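Long-range contacts in Non-ribosomal peptide synthetase (Streptomyces halstedii, PDB 3WV4), which is a non-ribosomal peptide synthetase fragment with an AMP-binding domain of the ANL superfamily: residues A282-I287 with T308-T313; Q335-Y340 with M351-E356. All coordinates share one frame; numbering follows the deposited sequence.

Contact 1. Residues A282-I287 with T308-T313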
loop_
_atom_site.group_PDB
_atom_site.type_symbol
_atom_site.label_atom_id
_atom_site.label_comp_id
_atom_site.label_asym_id
_atom_site.label_seq_id
_atom_site.Cartn_x
_atom_site.Cartn_y
_atom_site.Cartn_z
ATOM N N ALA A 282 8.699 -1.227 -18.065
ATOM C CA ALA A 282 7.929 -0.481 -17.027
ATOM C C ALA A 282 7.069 0.628 -17.654
ATOM O O ALA A 282 7.580 1.433 -18.384
ATOM C CB ALA A 282 8.877 0.147 -16.023
ATOM N N THR A 283 5.798 0.697 -17.280
ATOM C CA THR A 283 4.941 1.775 -17.677
ATOM C C THR A 283 4.556 2.720 -16.562
ATOM O O THR A 283 4.327 3.900 -16.831
ATOM C CB THR A 283 3.667 1.246 -18.338
ATOM O OG1 THR A 283 2.964 0.421 -17.404
ATOM C CG2 THR A 283 4.038 0.384 -19.595
ATOM N N MET A 284 4.433 2.227 -15.338
ATOM C CA MET A 284 4.025 3.057 -14.203
ATOM C C MET A 284 5.058 2.921 -13.115
ATOM O O MET A 284 5.535 1.832 -12.885
ATOM C CB MET A 284 2.708 2.578 -13.636
ATOM C CG MET A 284 1.605 2.322 -14.656
ATOM S SD MET A 284 0.785 3.822 -15.169
ATOM C CE MET A 284 -0.286 4.187 -13.800
ATOM N N MET A 285 5.428 4.024 -12.474
ATOM C CA MET A 285 6.475 4.022 -11.462
ATOM C C MET A 285 6.092 4.904 -10.318
ATOM O O MET A 285 6.095 6.135 -10.453
ATOM C CB MET A 285 7.780 4.547 -12.037
ATOM C CG MET A 285 8.950 4.414 -11.090
ATOM S SD MET A 285 10.528 5.005 -11.734
ATOM C CE MET A 285 11.498 4.595 -10.276
ATOM N N PRO A 286 5.774 4.306 -9.193
ATOM C CA PRO A 286 5.555 5.218 -8.056
ATOM C C PRO A 286 6.910 5.751 -7.610
ATOM O O PRO A 286 7.901 5.016 -7.668
ATOM C CB PRO A 286 4.885 4.319 -6.987
ATOM C CG PRO A 286 5.153 2.917 -7.428
ATOM C CD PRO A 286 5.313 2.935 -8.921
ATOM N N ILE A 287 6.962 7.006 -7.199
ATOM C CA ILE A 287 8.217 7.605 -6.761
ATOM C C ILE A 287 8.042 8.445 -5.490
ATOM O O ILE A 287 6.923 8.738 -5.056
ATOM C CB ILE A 287 8.787 8.579 -7.837
ATOM C CG1 ILE A 287 7.744 9.656 -8.150
ATOM C CG2 ILE A 287 9.179 7.828 -9.097
ATOM C CD1 ILE A 287 8.324 10.858 -8.857
ATOM N N THR A 308 8.905 3.370 -22.480
ATOM C CA THR A 308 7.625 2.761 -22.069
ATOM C C THR A 308 6.936 3.455 -20.879
ATOM O O THR A 308 5.752 3.324 -20.718
ATOM C CB THR A 308 7.838 1.291 -21.740
ATOM O OG1 THR A 308 8.838 1.201 -20.713
ATOM C CG2 THR A 308 8.283 0.525 -23.012
ATOM N N LEU A 309 7.689 4.193 -20.066
ATOM C CA LEU A 309 7.158 4.912 -18.912
ATOM C C LEU A 309 6.121 5.978 -19.287
ATOM O O LEU A 309 6.426 6.901 -20.046
ATOM C CB LEU A 309 8.289 5.558 -18.159
ATOM C CG LEU A 309 9.017 4.601 -17.211
ATOM C CD1 LEU A 309 10.180 5.335 -16.633
ATOM C CD2 LEU A 309 8.113 4.122 -16.068
ATOM N N ARG A 310 4.912 5.822 -18.740
ATOM C CA ARG A 310 3.802 6.725 -18.972
ATOM C C ARG A 310 3.311 7.507 -17.749
ATOM O O ARG A 310 2.581 8.509 -17.890
ATOM C CB ARG A 310 2.638 5.970 -19.635
ATOM C CG ARG A 310 1.751 5.144 -18.706
ATOM C CD ARG A 310 0.693 4.370 -19.536
ATOM N NE ARG A 310 -0.225 3.648 -18.667
ATOM C CZ ARG A 310 -1.324 4.181 -18.098
ATOM N NH1 ARG A 310 -1.687 5.414 -18.337
ATOM N NH2 ARG A 310 -2.086 3.463 -17.325
ATOM N N MET A 311 3.684 7.094 -16.549
ATOM C CA MET A 311 3.253 7.838 -15.343
ATOM C C MET A 311 4.177 7.622 -14.184
ATOM O O MET A 311 4.642 6.497 -13.962
ATOM C CB MET A 311 1.847 7.416 -14.891
ATOM C CG MET A 311 1.189 8.368 -13.903
ATOM S SD MET A 311 -0.511 7.899 -13.509
ATOM C CE MET A 311 -1.269 8.016 -15.139
ATOM N N PHE A 312 4.483 8.723 -13.505
ATOM C CA PHE A 312 5.102 8.752 -12.221
ATOM C C PHE A 312 4.081 9.261 -11.212
ATOM O O PHE A 312 3.443 10.303 -11.455
ATOM C CB PHE A 312 6.258 9.741 -12.185
ATOM C CG PHE A 312 7.358 9.384 -13.102
ATOM C CD1 PHE A 312 8.278 8.407 -12.755
ATOM C CD2 PHE A 312 7.472 10.007 -14.351
ATOM C CE1 PHE A 312 9.301 8.056 -13.626
ATOM C CE2 PHE A 312 8.498 9.643 -15.235
ATOM C CZ PHE A 312 9.415 8.652 -14.868
ATOM N N THR A 313 3.958 8.561 -10.090
ATOM C CA THR A 313 3.047 8.981 -9.066
ATOM C C THR A 313 3.831 9.247 -7.768
ATOM O O THR A 313 4.557 8.398 -7.285
ATOM C CB THR A 313 1.910 7.974 -8.850
ATOM O OG1 THR A 313 2.393 6.735 -8.387
ATOM C CG2 THR A 313 1.254 7.696 -10.121
#
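Thr308 hooks onto Ala282 through its hydroxyl: OG1 donates to Ala282 O at 2.7 Å, from above the carbonyl plane. With chi1 at 57°, OG1 stands between the backbone N and the carbonyl carbon of its own residue, on the side of Ala282. The next side chain, Leu309, turns its CD2 methyl back to segment 282-287, where it meets the CB atoms of Ala282 and Met285.

At Arg310 the backbone pairing begins. Its N-H reaches Thr283 O at 2.8 Å, in the carbonyl plane and on a lone pair, while Met311 N approaches the same oxygen at 3.3 Å, nearly in line with the C=O bond; one carbonyl thus takes two donors where the chain enters the strand. The extended Arg310 side chain carries its guanidinium beneath Met284 SD, which covers one face 3.3 Å above the plane, toward the rim. NH2 of that group forms a salt bridge with Asp235, whose other carboxylate oxygen bonds Thr283 OG1, a hydroxyl also hydrogen-bonded to the backbone N of Ile236. Met311 runs alongside Met284, with its SD 3.7 Å from Met284 CE, and its carbonyl accepts from Met285 N.

On the opposite face of the sheet, Phe312 offers its ring edge to Met285 SD, 3.8 Å from Phe312 CE1, a Met-aromatic contact in the ring plane. Met285 and Phe312 also both touch Leu295 of helix 289-300, which links the two parallel strands as a beta-alpha-beta unit. Thr313 completes the ladder: its N donates to Met285 O, and its O receives Ile287 N at 2.8 Å in a nearly straight bond of 174°.

Sulfur and apolar groups thus line both faces, and beside Met284 the Arg310-Asp235 salt bridge probably helps hold the guanidinium against the thioether.

Contact 2. Residues Q335-Y340 with M351-E356; sequences QVVRMY and MPPHLE
Arg338 and Met351 lie side by side and point the same way, the thioether chain running along the guanidinium. Met351 CG sits over one face of that group, 3.8 Å above its plane and toward the rim. Bends at chi2 (59°) and chi3 (94°) fold the methionine back, bringing CE to 3.2 Å from Arg338 NH2, a close approach. At the guanidinium edge lies the backbone carbonyl of Glu356, but the angle at NH1 is poor for a hydrogen bond; the firmer polar partner is Ser362 O, which accepts from NH2. Behind this pair, Met351 N donates to Arg338 O at 2.9 Å in an almost straight bond.

Gln335 and Glu356 are set at about a right angle, with their amide and carboxylate planes 76° apart. Glu356 OE1 accepts from Val336 N at 2.9 Å, the donor coming from above the carboxylate plane, and the same oxygen forms a salt bridge with Arg328 of helix 321-330. A side chain of the loop thereby holds a backbone N-H of strand 335-340 and ties both to that helix. This strand continues the parallel part of a mixed sheet beyond 311-314, and the chain returns antiparallel as strand 349-350 before the loop containing 351-356, whose turn at Pro353 and His354 is a short 3-10 segment.

The Pro353 ring packs on Gln335 and Val337. Its CB faces Gln335 OE1, with the glutamine chain crossing at roughly a right angle, while its CG meets Val337 CG2 at 3.9 Å from an oblique direction. A water gathers the polar ends: it accepts from Gln335 NE2 at 2.9 Å, donates to Glu356 OE2, and reaches Pro353 O through a weak bond.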
loop_
_atom_site.group_PDB
_atom_site.type_symbol
_atom_site.label_atom_id
_atom_site.label_comp_id
_atom_site.label_asym_id
_atom_site.label_seq_id
_atom_site.Cartn_x
_atom_site.Cartn_y
_atom_site.Cartn_z
ATOM N N GLN A 335 3.365 11.241 -17.461
ATOM C CA GLN A 335 2.654 12.248 -16.651
ATOM C C GLN A 335 3.153 12.195 -15.230
ATOM O O GLN A 335 3.532 11.134 -14.771
ATOM C CB GLN A 335 1.153 11.957 -16.682
ATOM C CG GLN A 335 0.609 12.171 -18.083
ATOM C CD GLN A 335 -0.802 11.681 -18.263
ATOM O OE1 GLN A 335 -1.132 10.497 -18.015
ATOM N NE2 GLN A 335 -1.618 12.531 -18.814
ATOM N N VAL A 336 3.255 13.341 -14.571
ATOM C CA VAL A 336 3.830 13.440 -13.237
ATOM C C VAL A 336 2.750 13.903 -12.302
ATOM O O VAL A 336 2.245 15.032 -12.391
ATOM C CB VAL A 336 4.973 14.433 -13.217
ATOM C CG1 VAL A 336 5.484 14.595 -11.790
ATOM C CG2 VAL A 336 6.073 13.996 -14.146
ATOM N N VAL A 337 2.290 12.979 -11.485
ATOM C CA VAL A 337 1.003 13.082 -10.829
ATOM C C VAL A 337 1.159 13.370 -9.347
ATOM O O VAL A 337 1.810 12.587 -8.659
ATOM C CB VAL A 337 0.205 11.785 -11.011
ATOM C CG1 VAL A 337 -1.078 11.861 -10.236
ATOM C CG2 VAL A 337 -0.032 11.524 -12.508
ATOM N N ARG A 338 0.573 14.485 -8.882
ATOM C CA ARG A 338 0.678 14.822 -7.494
ATOM C C ARG A 338 -0.432 14.207 -6.706
ATOM O O ARG A 338 -1.571 14.109 -7.180
ATOM C CB ARG A 338 0.720 16.342 -7.293
ATOM C CG ARG A 338 1.997 17.055 -7.831
ATOM C CD ARG A 338 1.693 17.983 -9.039
ATOM N NE ARG A 338 0.773 19.051 -8.731
ATOM C CZ ARG A 338 0.028 19.757 -9.585
ATOM N NH1 ARG A 338 -0.043 19.520 -10.882
ATOM N NH2 ARG A 338 -0.688 20.757 -9.089
ATOM N N MET A 339 -0.123 13.822 -5.472
ATOM C CA MET A 339 -1.080 13.176 -4.581
ATOM C C MET A 339 -0.805 13.620 -3.156
ATOM O O MET A 339 0.296 13.993 -2.844
ATOM C CB MET A 339 -0.929 11.647 -4.661
ATOM C CG MET A 339 -0.902 11.160 -6.111
ATOM S SD MET A 339 -1.136 9.420 -6.302
ATOM C CE MET A 339 0.371 8.879 -5.542
ATOM N N TYR A 340 -1.813 13.552 -2.306
ATOM C CA TYR A 340 -1.631 13.833 -0.886
ATOM C C TYR A 340 -2.478 12.872 -0.124
ATOM O O TYR A 340 -3.591 12.505 -0.559
ATOM C CB TYR A 340 -2.014 15.289 -0.586
ATOM C CG TYR A 340 -2.448 15.530 0.817
ATOM C CD1 TYR A 340 -1.500 15.473 1.897
ATOM C CD2 TYR A 340 -3.766 15.876 1.117
ATOM C CE1 TYR A 340 -1.907 15.736 3.197
ATOM C CE2 TYR A 340 -4.176 16.107 2.425
ATOM C CZ TYR A 340 -3.234 16.064 3.462
ATOM O OH TYR A 340 -3.656 16.275 4.773
ATOM N N MET A 351 -4.287 14.818 -8.054
ATOM C CA MET A 351 -4.419 15.694 -9.163
ATOM C C MET A 351 -4.604 14.822 -10.366
ATOM O O MET A 351 -3.759 13.987 -10.692
ATOM C CB MET A 351 -3.177 16.518 -9.402
ATOM C CG MET A 351 -3.384 17.610 -10.441
ATOM S SD MET A 351 -4.726 18.801 -9.978
ATOM C CE MET A 351 -3.866 20.095 -9.193
ATOM N N PRO A 352 -5.694 15.045 -11.084
ATOM C CA PRO A 352 -5.874 14.189 -12.248
ATOM C C PRO A 352 -4.742 14.337 -13.270
ATOM O O PRO A 352 -4.371 15.461 -13.569
ATOM C CB PRO A 352 -7.200 14.694 -12.844
ATOM C CG PRO A 352 -7.978 15.181 -11.686
ATOM C CD PRO A 352 -6.942 15.755 -10.708
ATOM N N PRO A 353 -4.267 13.208 -13.860
ATOM C CA PRO A 353 -3.148 13.206 -14.807
ATOM C C PRO A 353 -3.266 14.213 -15.900
ATOM O O PRO A 353 -2.260 14.903 -16.221
ATOM C CB PRO A 353 -3.166 11.786 -15.361
ATOM C CG PRO A 353 -3.537 10.997 -14.202
ATOM C CD PRO A 353 -4.571 11.839 -13.424
ATOM N N HIS A 354 -4.455 14.304 -16.504
ATOM C CA HIS A 354 -4.673 15.256 -17.571
ATOM C C HIS A 354 -4.461 16.702 -17.077
ATOM O O HIS A 354 -4.288 17.591 -17.919
ATOM C CB HIS A 354 -6.049 15.022 -18.330
ATOM C CG HIS A 354 -7.267 15.549 -17.616
ATOM N ND1 HIS A 354 -7.839 14.908 -16.544
ATOM C CD2 HIS A 354 -8.021 16.652 -17.832
ATOM C CE1 HIS A 354 -8.855 15.607 -16.084
ATOM N NE2 HIS A 354 -9.005 16.667 -16.864
ATOM N N LEU A 355 -4.493 16.956 -15.759
ATOM C CA LEU A 355 -4.320 18.347 -15.238
ATOM C C LEU A 355 -2.946 18.587 -14.608
ATOM O O LEU A 355 -2.795 19.543 -13.810
ATOM C CB LEU A 355 -5.428 18.705 -14.214
ATOM C CG LEU A 355 -6.907 18.527 -14.657
ATOM C CD1 LEU A 355 -7.873 18.830 -13.520
ATOM C CD2 LEU A 355 -7.232 19.399 -15.847
ATOM N N GLU A 356 -1.966 17.744 -14.953
ATOM C CA GLU A 356 -0.644 17.735 -14.328
ATOM C C GLU A 356 0.092 19.091 -14.428
ATOM O O GLU A 356 0.849 19.412 -13.497
ATOM C CB GLU A 356 0.257 16.613 -14.893
ATOM C CG GLU A 356 0.589 16.798 -16.358
ATOM C CD GLU A 356 1.721 15.906 -16.843
ATOM O OE1 GLU A 356 2.786 15.704 -16.183
ATOM O OE2 GLU A 356 1.573 15.451 -17.972
HETATM O O HOH W 1 -0.615 15.223 -19.088
#

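How the contacts relate
From the N terminus, contact 1 comes first: it closes the segment running from strand 284-287 through helix 289-300 to strand 311-314. Contact 2 opens only after helix 321-330 has led into strand 335-340, and it closes a much shorter excursion through strand 349-350. The two therefore follow in series, neither enclosing nor crossing the other. Strands 311-314 and 335-340 are neighbours in one sheet and make the junction, through probable hydrogen bonds from Gln335 N to Arg310 O and from Phe312 N to Gln335 O. Contact 1 joins two parallel strands, whereas contact 2 fastens the loop leading to strand 362-366 against strand 335-340.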